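PDB 1TXD: Rho guanine nucleotide exchange factor 12 from Homo sapiens, which acts as a guanine nucleotide exchange factor for the small GTPase RhoA through its DH/PH domains and may stimulate GTP hydrolysis by GNA12 and GNA13. Local coordinates for residues Pro4-Leu9 with Cys21-Gln26; Asn183-Thr188 with Lys196-Ala201; Pro62-Lys67 with Leu132-Ser137. The protein carries 1 engineered substitution. All coordinates share one frame; numbering follows the deposited sequence.

Interaction 1. Residues Pro4-Leu9 with Cys21-Gln26; sequences PNWQQL and CEIKRQ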
ATOM      1  N   PRO A   4      -0.633  32.714   6.486  1.00 75.42           N
ATOM      2  CA  PRO A   4       0.447  31.721   6.294  1.00 75.51           C
ATOM      3  C   PRO A   4       1.571  31.625   7.368  1.00 75.07           C
ATOM      4  O   PRO A   4       1.820  30.508   7.823  1.00 75.41           O
ATOM      5  CB  PRO A   4       1.048  32.136   4.939  1.00 75.55           C
ATOM      6  CG  PRO A   4       0.667  33.617   4.776  1.00 75.66           C
ATOM      7  CD  PRO A   4      -0.216  34.028   5.963  1.00 75.68           C
ATOM      8  N   ASN A   5       2.249  32.724   7.720  1.00 74.40           N
ATOM      9  CA  ASN A   5       3.329  32.707   8.729  1.00 73.66           C
ATOM     10  C   ASN A   5       2.739  32.849  10.120  1.00 72.65           C
ATOM     11  O   ASN A   5       1.667  33.447  10.277  1.00 73.14           O
ATOM     12  CB  ASN A   5       4.322  33.854   8.483  1.00 74.03           C
ATOM     13  CG  ASN A   5       5.669  33.669   9.196  1.00 73.83           C
ATOM     14  OD1 ASN A   5       5.756  33.713  10.420  1.00 73.88           O
ATOM     15  ND2 ASN A   5       6.732  33.515   8.413  1.00 73.80           N
ATOM     16  N   TRP A   6       3.434  32.309  11.123  1.00 70.99           N
ATOM     17  CA  TRP A   6       2.967  32.379  12.507  1.00 69.23           C
ATOM     18  C   TRP A   6       3.146  33.749  13.177  1.00 68.97           C
ATOM     19  O   TRP A   6       2.215  34.259  13.814  1.00 68.76           O
ATOM     20  CB  TRP A   6       3.662  31.343  13.381  1.00 68.33           C
ATOM     21  CG  TRP A   6       3.222  31.536  14.784  1.00 67.07           C
ATOM     22  CD1 TRP A   6       1.984  31.254  15.309  1.00 67.04           C
ATOM     23  CD2 TRP A   6       3.961  32.153  15.826  1.00 65.11           C
ATOM     24  NE1 TRP A   6       1.937  31.609  16.633  1.00 66.02           N
ATOM     25  CE2 TRP A   6       3.137  32.178  16.972  1.00 65.35           C
ATOM     26  CE3 TRP A   6       5.256  32.663  15.922  1.00 64.12           C
ATOM     27  CZ2 TRP A   6       3.570  32.695  18.189  1.00 64.44           C
ATOM     28  CZ3 TRP A   6       5.682  33.173  17.118  1.00 63.65           C
ATOM     29  CH2 TRP A   6       4.843  33.186  18.242  1.00 64.19           C
ATOM     30  N   GLN A   7       4.357  34.305  13.071  1.00 68.53           N
ATOM     31  CA  GLN A   7       4.725  35.579  13.727  1.00 68.27           C
ATOM     32  C   GLN A   7       3.952  36.771  13.137  1.00 67.63           C
ATOM     33  O   GLN A   7       3.829  37.834  13.774  1.00 66.97           O
ATOM     34  CB  GLN A   7       6.243  35.822  13.626  1.00 68.43           C
ATOM     35  CG  GLN A   7       7.098  34.680  14.199  1.00 69.07           C
ATOM     36  CD  GLN A   7       8.532  34.672  13.711  1.00 69.82           C
ATOM     37  OE1 GLN A   7       8.781  34.677  12.499  1.00 71.37           O
ATOM     38  NE2 GLN A   7       9.482  34.626  14.649  1.00 69.65           N
ATOM     39  N   GLN A   8       3.454  36.568  11.911  1.00 66.89           N
ATOM     40  CA  GLN A   8       2.516  37.475  11.247  1.00 66.03           C
ATOM     41  C   GLN A   8       1.204  37.626  12.021  1.00 64.36           C
ATOM     42  O   GLN A   8       0.690  38.738  12.147  1.00 65.08           O
ATOM     43  CB  GLN A   8       2.219  36.973   9.826  1.00 66.46           C
ATOM     44  CG  GLN A   8       1.202  37.810   9.034  1.00 66.99           C
ATOM     45  CD  GLN A   8       1.637  39.260   8.821  1.00 67.20           C
ATOM     46  OE1 GLN A   8       0.928  40.184   9.218  1.00 67.86           O
ATOM     47  NE2 GLN A   8       2.801  39.459   8.201  1.00 66.72           N
ATOM     48  N   LEU A   9       0.654  36.519  12.509  1.00 61.76           N
ATOM     49  CA  LEU A   9      -0.503  36.588  13.394  1.00 60.04           C
ATOM     50  C   LEU A   9      -0.189  37.503  14.574  1.00 57.89           C
ATOM     51  O   LEU A   9      -0.686  38.632  14.633  1.00 58.14           O
ATOM     52  CB  LEU A   9      -0.921  35.193  13.909  1.00 60.39           C
ATOM     53  CG  LEU A   9      -1.809  34.303  13.018  1.00 60.81           C
ATOM     54  CD1 LEU A   9      -1.894  32.854  13.550  1.00 60.92           C
ATOM     55  CD2 LEU A   9      -3.208  34.907  12.866  1.00 60.92           C
ATOM     56  N   CYS A  21      12.789  29.463  22.877  1.00 19.86           N
ATOM     57  CA  CYS A  21      12.278  28.106  22.741  1.00 21.84           C
ATOM     58  C   CYS A  21      10.765  28.086  22.578  1.00 20.84           C
ATOM     59  O   CYS A  21      10.215  27.218  21.911  1.00 20.05           O
ATOM     60  CB  CYS A  21      12.699  27.238  23.932  1.00 24.48           C
ATOM     61  SG  CYS A  21      11.828  27.561  25.509  1.00 31.62           S
ATOM     62  N   GLU A  22      10.085  29.045  23.179  1.00 20.07           N
ATOM     63  CA  GLU A  22       8.632  29.136  23.056  1.00 20.36           C
ATOM     64  C   GLU A  22       8.219  29.640  21.673  1.00 19.49           C
ATOM     65  O   GLU A  22       7.169  29.273  21.146  1.00 19.97           O
ATOM     66  CB  GLU A  22       8.065  30.014  24.190  1.00 20.91           C
ATOM     67  CG  GLU A  22       6.564  30.232  24.134  1.00 22.74           C
ATOM     68  CD  GLU A  22       5.759  28.926  24.126  1.00 22.99           C
ATOM     69  OE1 GLU A  22       6.267  27.878  24.597  1.00 23.05           O
ATOM     70  OE2 GLU A  22       4.619  28.961  23.641  1.00 21.76           O
ATOM     71  N   ILE A  23       9.055  30.450  21.047  1.00 18.72           N
ATOM     72  CA  ILE A  23       8.804  30.848  19.666  1.00 18.66           C
ATOM     73  C   ILE A  23       8.939  29.640  18.717  1.00 19.58           C
ATOM     74  O   ILE A  23       8.144  29.503  17.797  1.00 17.03           O
ATOM     75  CB  ILE A  23       9.696  32.032  19.263  1.00 17.73           C
ATOM     76  CG1 ILE A  23       8.964  33.336  19.599  1.00 17.57           C
ATOM     77  CG2 ILE A  23      10.011  32.037  17.811  1.00 17.51           C
ATOM     78  CD1 ILE A  23       9.832  34.489  19.676  1.00 14.16           C
ATOM     79  N   LYS A  24       9.921  28.770  18.969  1.00 20.82           N
ATOM     80  CA  LYS A  24      10.144  27.586  18.140  1.00 21.77           C
ATOM     81  C   LYS A  24       8.976  26.625  18.281  1.00 21.38           C
ATOM     82  O   LYS A  24       8.511  26.084  17.280  1.00 20.84           O
ATOM     83  CB  LYS A  24      11.442  26.870  18.516  1.00 23.32           C
ATOM     84  CG  LYS A  24      12.664  27.413  17.812  1.00 26.37           C
ATOM     85  CD  LYS A  24      13.848  27.577  18.754  1.00 29.04           C
ATOM     86  CE  LYS A  24      14.873  28.582  18.225  1.00 30.52           C
ATOM     87  NZ  LYS A  24      15.589  29.234  19.341  1.00 31.19           N
ATOM     88  N   ARG A  25       8.508  26.421  19.514  1.00 20.57           N
ATOM     89  CA  ARG A  25       7.317  25.616  19.789  1.00 21.49           C
ATOM     90  C   ARG A  25       6.155  26.110  18.937  1.00 21.64           C
ATOM     91  O   ARG A  25       5.424  25.290  18.357  1.00 21.35           O
ATOM     92  CB  ARG A  25       6.921  25.609  21.294  1.00 22.85           C
ATOM     93  CG  ARG A  25       5.948  24.444  21.716  1.00 24.21           C
ATOM     94  CD  ARG A  25       5.516  24.451  23.184  1.00 26.00           C
ATOM     95  NE  ARG A  25       4.562  25.525  23.393  1.00 27.53           N
ATOM     96  CZ  ARG A  25       3.248  25.407  23.503  1.00 28.93           C
ATOM     97  NH1 ARG A  25       2.637  24.221  23.491  1.00 27.27           N
ATOM     98  NH2 ARG A  25       2.536  26.519  23.662  1.00 30.77           N
ATOM     99  N   GLN A  26       5.992  27.429  18.823  1.00 20.04           N
ATOM    100  CA  GLN A  26       4.816  27.943  18.142  1.00 21.27           C
ATOM    101  C   GLN A  26       4.953  27.670  16.673  1.00 22.59           C
ATOM    102  O   GLN A  26       3.973  27.364  16.008  1.00 22.16           O
ATOM    103  CB  GLN A  26       4.628  29.435  18.329  1.00 20.40           C
ATOM    104  CG  GLN A  26       4.334  29.850  19.775  1.00 21.10           C
ATOM    105  CD  GLN A  26       2.982  29.390  20.228  1.00 19.34           C
ATOM    106  OE1 GLN A  26       2.014  29.547  19.500  1.00 18.75           O
ATOM    107  NE2 GLN A  26       2.920  28.778  21.403  1.00 16.84           N
TER

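Interaction 2. Residues Asn183-Thr188 with Lys196-Ala201; sequences NIAKYT and KVKKAA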
ATOM      1  N   ASN A 183       8.634  17.078  16.764  1.00 26.98           N
ATOM      2  CA  ASN A 183       9.232  18.412  16.779  1.00 27.48           C
ATOM      3  C   ASN A 183       8.517  19.305  17.766  1.00 26.77           C
ATOM      4  O   ASN A 183       9.140  20.132  18.431  1.00 26.32           O
ATOM      5  CB  ASN A 183       9.218  19.045  15.395  1.00 27.83           C
ATOM      6  CG  ASN A 183      10.505  18.823  14.654  1.00 30.31           C
ATOM      7  OD1 ASN A 183      11.531  18.454  15.246  1.00 32.87           O
ATOM      8  ND2 ASN A 183      10.477  19.059  13.355  1.00 31.22           N
ATOM      9  N   ILE A 184       7.211  19.130  17.876  1.00 25.64           N
ATOM     10  CA  ILE A 184       6.472  19.835  18.904  1.00 25.14           C
ATOM     11  C   ILE A 184       7.036  19.379  20.256  1.00 25.22           C
ATOM     12  O   ILE A 184       7.359  20.208  21.082  1.00 26.00           O
ATOM     13  CB  ILE A 184       4.956  19.604  18.772  1.00 24.56           C
ATOM     14  CG1 ILE A 184       4.447  20.159  17.430  1.00 23.21           C
ATOM     15  CG2 ILE A 184       4.238  20.296  19.904  1.00 24.62           C
ATOM     16  CD1 ILE A 184       3.063  19.704  17.036  1.00 22.19           C
ATOM     17  N   ALA A 185       7.233  18.077  20.442  1.00 24.42           N
ATOM     18  CA  ALA A 185       7.741  17.555  21.710  1.00 24.13           C
ATOM     19  C   ALA A 185       9.110  18.144  22.053  1.00 24.38           C
ATOM     20  O   ALA A 185       9.393  18.489  23.197  1.00 23.33           O
ATOM     21  CB  ALA A 185       7.856  16.051  21.658  1.00 23.95           C
ATOM     22  N   LYS A 186       9.942  18.249  21.033  1.00 23.96           N
ATOM     23  CA  LYS A 186      11.284  18.773  21.157  1.00 24.14           C
ATOM     24  C   LYS A 186      11.316  20.150  21.826  1.00 25.08           C
ATOM     25  O   LYS A 186      12.209  20.425  22.626  1.00 24.87           O
ATOM     26  CB  LYS A 186      11.917  18.851  19.764  1.00 23.67           C
ATOM     27  CG  LYS A 186      13.390  19.128  19.748  1.00 24.10           C
ATOM     28  CD  LYS A 186      13.906  19.334  18.329  1.00 23.94           C
ATOM     29  CE  LYS A 186      15.342  19.915  18.370  1.00 24.01           C
ATOM     30  NZ  LYS A 186      16.089  19.591  17.144  1.00 23.44           N
ATOM     31  N   TYR A 187      10.379  21.027  21.468  1.00 25.72           N
ATOM     32  CA  TYR A 187      10.339  22.382  22.020  1.00 26.79           C
ATOM     33  C   TYR A 187       9.238  22.531  23.071  1.00 28.43           C
ATOM     34  O   TYR A 187       8.618  23.578  23.218  1.00 28.84           O
ATOM     35  CB  TYR A 187      10.156  23.401  20.893  1.00 26.83           C
ATOM     36  CG  TYR A 187      11.254  23.344  19.858  1.00 26.54           C
ATOM     37  CD1 TYR A 187      12.557  23.716  20.177  1.00 26.78           C
ATOM     38  CD2 TYR A 187      10.996  22.891  18.568  1.00 26.58           C
ATOM     39  CE1 TYR A 187      13.575  23.659  19.223  1.00 27.26           C
ATOM     40  CE2 TYR A 187      11.986  22.834  17.626  1.00 27.39           C
ATOM     41  CZ  TYR A 187      13.278  23.220  17.956  1.00 28.19           C
ATOM     42  OH  TYR A 187      14.254  23.147  17.001  1.00 30.12           O
ATOM     43  N   THR A 188       8.980  21.458  23.791  1.00 29.53           N
ATOM     44  CA  THR A 188       8.015  21.490  24.865  1.00 31.24           C
ATOM     45  C   THR A 188       8.825  21.272  26.134  1.00 32.24           C
ATOM     46  O   THR A 188       9.484  20.244  26.298  1.00 32.25           O
ATOM     47  CB  THR A 188       6.938  20.409  24.679  1.00 30.71           C
ATOM     48  OG1 THR A 188       6.082  20.738  23.563  1.00 29.86           O
ATOM     49  CG2 THR A 188       6.016  20.376  25.878  1.00 29.34           C
ATOM     50  N   LYS A 196       2.658  13.933  26.862  1.00 21.83           N
ATOM     51  CA  LYS A 196       1.454  13.754  26.094  1.00 21.59           C
ATOM     52  C   LYS A 196       1.755  13.868  24.605  1.00 21.83           C
ATOM     53  O   LYS A 196       1.231  13.080  23.782  1.00 20.50           O
ATOM     54  CB  LYS A 196       0.432  14.818  26.468  1.00 21.68           C
ATOM     55  CG  LYS A 196      -0.230  14.575  27.801  1.00 23.24           C
ATOM     56  CD  LYS A 196      -0.849  15.858  28.334  1.00 23.49           C
ATOM     57  CE  LYS A 196      -1.244  15.707  29.806  1.00 24.48           C
ATOM     58  NZ  LYS A 196      -2.568  16.326  30.073  1.00 24.26           N
ATOM     59  N   VAL A 197       2.573  14.860  24.261  1.00 21.99           N
ATOM     60  CA  VAL A 197       2.945  15.098  22.876  1.00 22.92           C
ATOM     61  C   VAL A 197       3.645  13.859  22.364  1.00 24.50           C
ATOM     62  O   VAL A 197       3.242  13.325  21.317  1.00 25.10           O
ATOM     63  CB  VAL A 197       3.827  16.353  22.689  1.00 22.80           C
ATOM     64  CG1 VAL A 197       4.362  16.442  21.265  1.00 22.55           C
ATOM     65  CG2 VAL A 197       3.026  17.630  22.986  1.00 22.35           C
ATOM     66  N   LYS A 198       4.644  13.372  23.107  1.00 24.49           N
ATOM     67  CA  LYS A 198       5.394  12.178  22.688  1.00 26.48           C
ATOM     68  C   LYS A 198       4.535  10.915  22.639  1.00 26.95           C
ATOM     69  O   LYS A 198       4.814  10.023  21.836  1.00 26.71           O
ATOM     70  CB  LYS A 198       6.601  11.923  23.584  1.00 27.21           C
ATOM     71  CG  LYS A 198       7.727  12.901  23.345  1.00 29.28           C
ATOM     72  CD  LYS A 198       8.897  12.685  24.312  1.00 32.78           C
ATOM     73  CE  LYS A 198       9.864  11.592  23.830  1.00 34.13           C
ATOM     74  NZ  LYS A 198      11.111  11.589  24.682  1.00 35.04           N
ATOM     75  N   LYS A 199       3.506  10.834  23.489  1.00 26.39           N
ATOM     76  CA  LYS A 199       2.604   9.685  23.473  1.00 26.70           C
ATOM     77  C   LYS A 199       1.799   9.678  22.145  1.00 25.90           C
ATOM     78  O   LYS A 199       1.737   8.659  21.466  1.00 25.29           O
ATOM     79  CB  LYS A 199       1.684   9.691  24.708  1.00 27.78           C
ATOM     80  CG  LYS A 199       0.539   8.625  24.728  1.00 27.59           C
ATOM     81  CD  LYS A 199       0.124   8.282  26.168  1.00 29.73           C
ATOM     82  CE  LYS A 199      -1.397   8.050  26.357  1.00 30.09           C
ATOM     83  NZ  LYS A 199      -1.976   7.128  25.349  1.00 32.40           N
ATOM     84  N   ALA A 200       1.214  10.828  21.801  1.00 24.86           N
ATOM     85  CA  ALA A 200       0.528  11.049  20.540  1.00 24.42           C
ATOM     86  C   ALA A 200       1.434  10.777  19.346  1.00 24.50           C
ATOM     87  O   ALA A 200       1.015  10.171  18.382  1.00 23.77           O
ATOM     88  CB  ALA A 200      -0.030  12.483  20.477  1.00 24.81           C
ATOM     89  N   ALA A 201       2.697  11.182  19.437  1.00 24.97           N
ATOM     90  CA  ALA A 201       3.663  10.898  18.384  1.00 23.82           C
ATOM     91  C   ALA A 201       3.819   9.394  18.182  1.00 23.31           C
ATOM     92  O   ALA A 201       3.837   8.948  17.043  1.00 20.86           O
ATOM     93  CB  ALA A 201       5.034  11.543  18.698  1.00 22.97           C
TER

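Interaction 3. Residues Pro62-Lys67 with Leu132-Ser137; sequences PSELRK and LEMIKS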
ATOM      1  N   PRO A  62     -20.474   1.858 -10.989  1.00 20.44           N
ATOM      2  CA  PRO A  62     -20.360   1.865  -9.534  1.00 21.46           C
ATOM      3  C   PRO A  62     -19.081   1.152  -9.091  1.00 19.76           C
ATOM      4  O   PRO A  62     -18.380   1.686  -8.267  1.00 22.75           O
ATOM      5  CB  PRO A  62     -21.645   1.146  -9.061  1.00 21.30           C
ATOM      6  CG  PRO A  62     -22.657   1.521 -10.104  1.00 24.94           C
ATOM      7  CD  PRO A  62     -21.813   1.401 -11.405  1.00 25.41           C
ATOM      8  N   SER A  63     -18.699   0.057  -9.735  1.00 19.76           N
ATOM      9  CA  SER A  63     -17.531  -0.703  -9.276  1.00 18.69           C
ATOM     10  C   SER A  63     -16.169  -0.068  -9.644  1.00 19.41           C
ATOM     11  O   SER A  63     -15.185  -0.167  -8.912  1.00 20.95           O
ATOM     12  CB  SER A  63     -17.638  -2.085  -9.850  1.00 20.24           C
ATOM     13  OG  SER A  63     -16.479  -2.769  -9.487  1.00 25.00           O
ATOM     14  N   GLU A  64     -16.112   0.560 -10.809  1.00 19.80           N
ATOM     15  CA  GLU A  64     -14.932   1.300 -11.263  1.00 18.01           C
ATOM     16  C   GLU A  64     -14.693   2.494 -10.395  1.00 18.73           C
ATOM     17  O   GLU A  64     -13.580   2.719 -10.048  1.00 16.29           O
ATOM     18  CB  GLU A  64     -15.076   1.739 -12.734  1.00 18.27           C
ATOM     19  CG  GLU A  64     -15.059   0.600 -13.714  1.00 17.97           C
ATOM     20  CD  GLU A  64     -15.661   0.891 -15.045  1.00 12.79           C
ATOM     21  OE1 GLU A  64     -16.470   1.884 -15.252  1.00 26.89           O
ATOM     22  OE2 GLU A  64     -15.606  -0.026 -15.856  1.00 21.95           O
ATOM     23  N   LEU A  65     -15.726   3.354 -10.172  1.00 20.81           N
ATOM     24  CA  LEU A  65     -15.664   4.365  -9.139  1.00 22.15           C
ATOM     25  C   LEU A  65     -15.040   3.907  -7.803  1.00 23.12           C
ATOM     26  O   LEU A  65     -14.148   4.594  -7.231  1.00 20.17           O
ATOM     27  CB  LEU A  65     -17.046   4.856  -8.809  1.00 23.83           C
ATOM     28  CG  LEU A  65     -17.600   5.799  -9.844  1.00 22.30           C
ATOM     29  CD1 LEU A  65     -19.023   6.106  -9.525  1.00 28.31           C
ATOM     30  CD2 LEU A  65     -16.803   7.124  -9.855  1.00 23.80           C
ATOM     31  N   ARG A  66     -15.571   2.811  -7.287  1.00 22.08           N
ATOM     32  CA  ARG A  66     -15.101   2.232  -6.043  1.00 22.49           C
ATOM     33  C   ARG A  66     -13.697   1.761  -6.122  1.00 22.08           C
ATOM     34  O   ARG A  66     -12.912   2.003  -5.198  1.00 20.26           O
ATOM     35  CB  ARG A  66     -15.993   1.071  -5.617  1.00 24.56           C
ATOM     36  CG  ARG A  66     -15.540   0.357  -4.407  1.00 27.80           C
ATOM     37  CD  ARG A  66     -16.594  -0.534  -3.739  1.00 29.07           C
ATOM     38  NE  ARG A  66     -17.511  -1.233  -4.642  1.00 32.45           N
ATOM     39  CZ  ARG A  66     -17.222  -2.303  -5.342  1.00 34.37           C
ATOM     40  NH1 ARG A  66     -16.031  -2.855  -5.252  1.00 39.85           N
ATOM     41  NH2 ARG A  66     -18.134  -2.848  -6.117  1.00 34.63           N
ATOM     42  N   LYS A  67     -13.342   1.149  -7.240  1.00 20.92           N
ATOM     43  CA  LYS A  67     -11.982   0.652  -7.372  1.00 22.33           C
ATOM     44  C   LYS A  67     -11.011   1.861  -7.555  1.00 21.86           C
ATOM     45  O   LYS A  67      -9.887   1.764  -7.144  1.00 15.11           O
ATOM     46  CB  LYS A  67     -11.862  -0.290  -8.555  1.00 24.55           C
ATOM     47  CG  LYS A  67     -12.179  -1.744  -8.233  1.00 28.12           C
ATOM     48  CD  LYS A  67     -10.954  -2.414  -7.504  1.00 28.65           C
ATOM     49  CE  LYS A  67     -11.286  -3.789  -7.109  1.00 28.46           C
ATOM     50  NZ  LYS A  67     -10.319  -4.459  -6.112  1.00 27.49           N
ATOM     51  N   LEU A 132      -4.694   2.543  -9.117  1.00 22.15           N
ATOM     52  CA  LEU A 132      -3.806   3.091 -10.138  1.00 22.04           C
ATOM     53  C   LEU A 132      -3.884   2.187 -11.357  1.00 22.14           C
ATOM     54  O   LEU A 132      -3.633   2.607 -12.459  1.00 20.06           O
ATOM     55  CB  LEU A 132      -2.347   3.150  -9.635  1.00 22.24           C
ATOM     56  CG  LEU A 132      -1.994   4.212  -8.582  1.00 26.10           C
ATOM     57  CD1 LEU A 132      -0.558   4.432  -8.511  1.00 25.12           C
ATOM     58  CD2 LEU A 132      -2.679   5.571  -8.772  1.00 26.80           C
ATOM     59  N   GLU A 133      -4.170   0.913 -11.143  1.00 24.90           N
ATOM     60  CA  GLU A 133      -4.198  -0.028 -12.238  1.00 24.94           C
ATOM     61  C   GLU A 133      -5.521   0.067 -12.928  1.00 21.35           C
ATOM     62  O   GLU A 133      -5.577  -0.109 -14.128  1.00 19.68           O
ATOM     63  CB  GLU A 133      -3.852  -1.461 -11.768  1.00 27.80           C
ATOM     64  CG  GLU A 133      -4.410  -2.540 -12.698  1.00 30.79           C
ATOM     65  CD  GLU A 133      -3.619  -2.693 -13.961  1.00 34.15           C
ATOM     66  OE1 GLU A 133      -2.344  -2.549 -13.875  1.00 33.99           O
ATOM     67  OE2 GLU A 133      -4.269  -3.009 -15.017  1.00 30.50           O
ATOM     68  N   MET A 134      -6.569   0.400 -12.196  1.00 19.76           N
ATOM     69  CA  MET A 134      -7.874   0.583 -12.790  1.00 21.66           C
ATOM     70  C   MET A 134      -7.907   1.857 -13.642  1.00 21.52           C
ATOM     71  O   MET A 134      -8.511   1.884 -14.656  1.00 26.20           O
ATOM     72  CB  MET A 134      -8.943   0.666 -11.710  1.00 21.64           C
ATOM     73  CG  MET A 134     -10.294   0.795 -12.180  1.00 19.60           C
ATOM     74  SD  MET A 134     -10.762  -0.399 -13.444  1.00 25.64           S
ATOM     75  CE  MET A 134     -11.621  -1.717 -12.426  1.00 27.55           C
ATOM     76  N   ILE A 135      -7.307   2.936 -13.167  1.00 20.84           N
ATOM     77  CA  ILE A 135      -7.115   4.138 -13.958  1.00 17.26           C
ATOM     78  C   ILE A 135      -6.427   3.816 -15.285  1.00 16.57           C
ATOM     79  O   ILE A 135      -6.973   4.187 -16.287  1.00 17.17           O
ATOM     80  CB  ILE A 135      -6.342   5.226 -13.156  1.00 18.20           C
ATOM     81  CG1 ILE A 135      -7.142   5.708 -11.943  1.00 20.55           C
ATOM     82  CG2 ILE A 135      -5.871   6.382 -14.038  1.00 14.20           C
ATOM     83  CD1 ILE A 135      -6.177   6.316 -10.892  1.00 21.10           C
ATOM     84  N   LYS A 136      -5.270   3.111 -15.300  1.00 17.23           N
ATOM     85  CA  LYS A 136      -4.634   2.716 -16.536  1.00 19.75           C
ATOM     86  C   LYS A 136      -5.506   1.866 -17.430  1.00 20.40           C
ATOM     87  O   LYS A 136      -5.478   2.042 -18.643  1.00 17.76           O
ATOM     88  CB  LYS A 136      -3.343   1.890 -16.309  1.00 22.77           C
ATOM     89  CG  LYS A 136      -2.181   2.646 -15.691  1.00 27.62           C
ATOM     90  CD  LYS A 136      -0.831   2.150 -16.285  1.00 30.82           C
ATOM     91  CE  LYS A 136      -0.458   0.770 -15.744  1.00 34.51           C
ATOM     92  NZ  LYS A 136       0.720   0.103 -16.477  1.00 36.82           N
ATOM     93  N   SER A 137      -6.254   0.921 -16.843  1.00 18.76           N
ATOM     94  CA  SER A 137      -7.032   0.012 -17.653  1.00 20.03           C
ATOM     95  C   SER A 137      -8.201   0.774 -18.233  1.00 14.74           C
ATOM     96  O   SER A 137      -8.512   0.544 -19.378  1.00 17.83           O
ATOM     97  CB  SER A 137      -7.458  -1.291 -16.931  1.00 22.83           C
ATOM     98  OG  SER A 137      -8.456  -1.074 -15.967  1.00 27.89           O
TER

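Interaction 1. Residues Pro4-Leu9 with Cys21-Gln26
W6 lies opposite Q26 and Q7 opposite I23, with the CA atoms of W6 and Q26 7.4 Å apart, where a short, weakly bonded turn of helix at 6-9 meets the first turns of helix 20-57. N5 caps that turn: its OD1 accepts from Q7 N (3.1 Å). The W6 indole projects at Q26 with CG anti to the backbone N (chi1 176°). Q26 CB sits over one face of the six-membered ring, 3.5 Å from its centroid, in a CH-pi contact, while CG lies 3.3 Å from W6 CZ2. I23 CG1 approaches W6 CZ3 obliquely, and Q7 NE2 grazes I23 CG2. The Q26 amide is held by two acceptors: NE2 donates to E22 OE2 (2.8 Å), an oxygen that R25 NH2 also grips, and to I98 O. Were W6 replaced by an alanine, Q26 CB and CG would probably lose their aromatic cover and a gap would open beside I23. Through W6, whose NE1 makes a weak hydrogen bond to S96 O, the N-terminal segment is packed onto the start of the long helix 20-57 of the DH helical bundle, an N-terminal extension laid against a helix side.

Interaction 2. Residues Asn183-Thr188 with Lys196-Ala201
A185 and V197 bring the two helices close, their CA atoms only 5.5 Å apart, where the end of helix 169-186 lies beside an early part of helix 191-230 running in roughly the opposite direction, an approach consistent with the small side chain of A185. V197 places CG1 anti to its backbone nitrogen (chi1 171°), and that branch does most of the touching: it comes within 3.5 Å of A185 CB and 3.4 Å of A185 N, so the methyl rests against the backbone as well as the side chain. The same CG1 meets the beta-branched root of I184, 4.1 Å from I184 CB and equally near its CG2, the two side chains crossing at about a right angle. V197 CG2, the other branch, faces T188 OG1 at a looser 4.4 Å.

K198 adds its CG, 3.6 Å from A185 CB, and beyond this apolar root the chain bends at chi3 (84°), leaving the ammonium end on the exposed side. T188, just past the helix end, turns its hydroxyl back onto the last turn: OG1 donates to I184 O (2.8 Å) from above the carbonyl plane, 48° out of it. The bond satisfies the buried hydroxyl and probably helps to set the rotation of the threonine.

The contact is buried and otherwise apolar. On the I184 side it borders helix 20-57, where V28 and L32 cover that isoleucine and R25 touches T188. On helix 191-230, A200 packs on L105 and L106 of helix 102-109 and also on L181, and K196, one residue before V197, makes a salt bridge to E103. Of the antiparallel pair, the first helix thus borders helix 20-57 and the second borders helix 102-109 of the DH bundle.

Interaction 3. Residues Pro62-Lys67 with Leu132-Ser137
M134 sends its chain toward K67 and E64 with CG anti to the backbone N (chi1 -178°), then bends at chi2 (50°) and again at chi3 (97°), which curls the terminal methyl round to the facing helix. K67 meets it with CB, and its own chain, bent at chi2, carries the remaining atoms away from the methionine. Two separate points of M134 therefore bear on one lysine carbon: CG and CE each lie 4.1 Å from K67 CB. The sulfur between them stands further back from this carbon, at 5.0 Å from SD to CB. CE also reaches E64 CG, at 4.3 Å, so that the methyl touches two residues about one helical turn apart on helix 62-69. The backbones are closest at the same place, with 6.8 Å between the CA atoms of K67 and M134.

These are loose van der Waals distances, and the contact is small, 148 Å² counted over both sides, with M134 supplying about half. It joins the short helix 62-69 to helix 128-141 near the surface of the DH domain, where M134 also touches I68.

The polar ends of the two charged residues find partners beyond the methionine. E64 OE1 accepts from S61 N just ahead of its helix, while OE2 lies in a long, weak ion pair with R138; K67 makes a cation-pi contact with F130. The chemistry across the pair is thus apolar: a bent thioether chain is covered by the aliphatic roots of a glutamate and a lysine, carbon against carbon, with the carboxylate and ammonium groups engaged outside the contact.

In the fold
From the N terminus, interaction 1 comes first, closing an 11-residue loop that folds the leading segment back on the start of helix 20-57. That long helix is followed by helix 62-69, where interaction 3 opens; it closes across 64 mostly helical residues at helix 128-141. Interaction 2 comes last, closing across the seven residues between its segments, which include the end of the turn from helix 169-186 into helix 191-230, the latter running on toward the PH domain. The three are in series and neither nest nor cross. In space, interactions 1 and 2 are neighbours, centres about 17 Å apart, touching where K24 and R25 pack on Y187. Interaction 3 stands apart, its centre about 43 Å from that of interaction 1 and 40 Å from that of interaction 2.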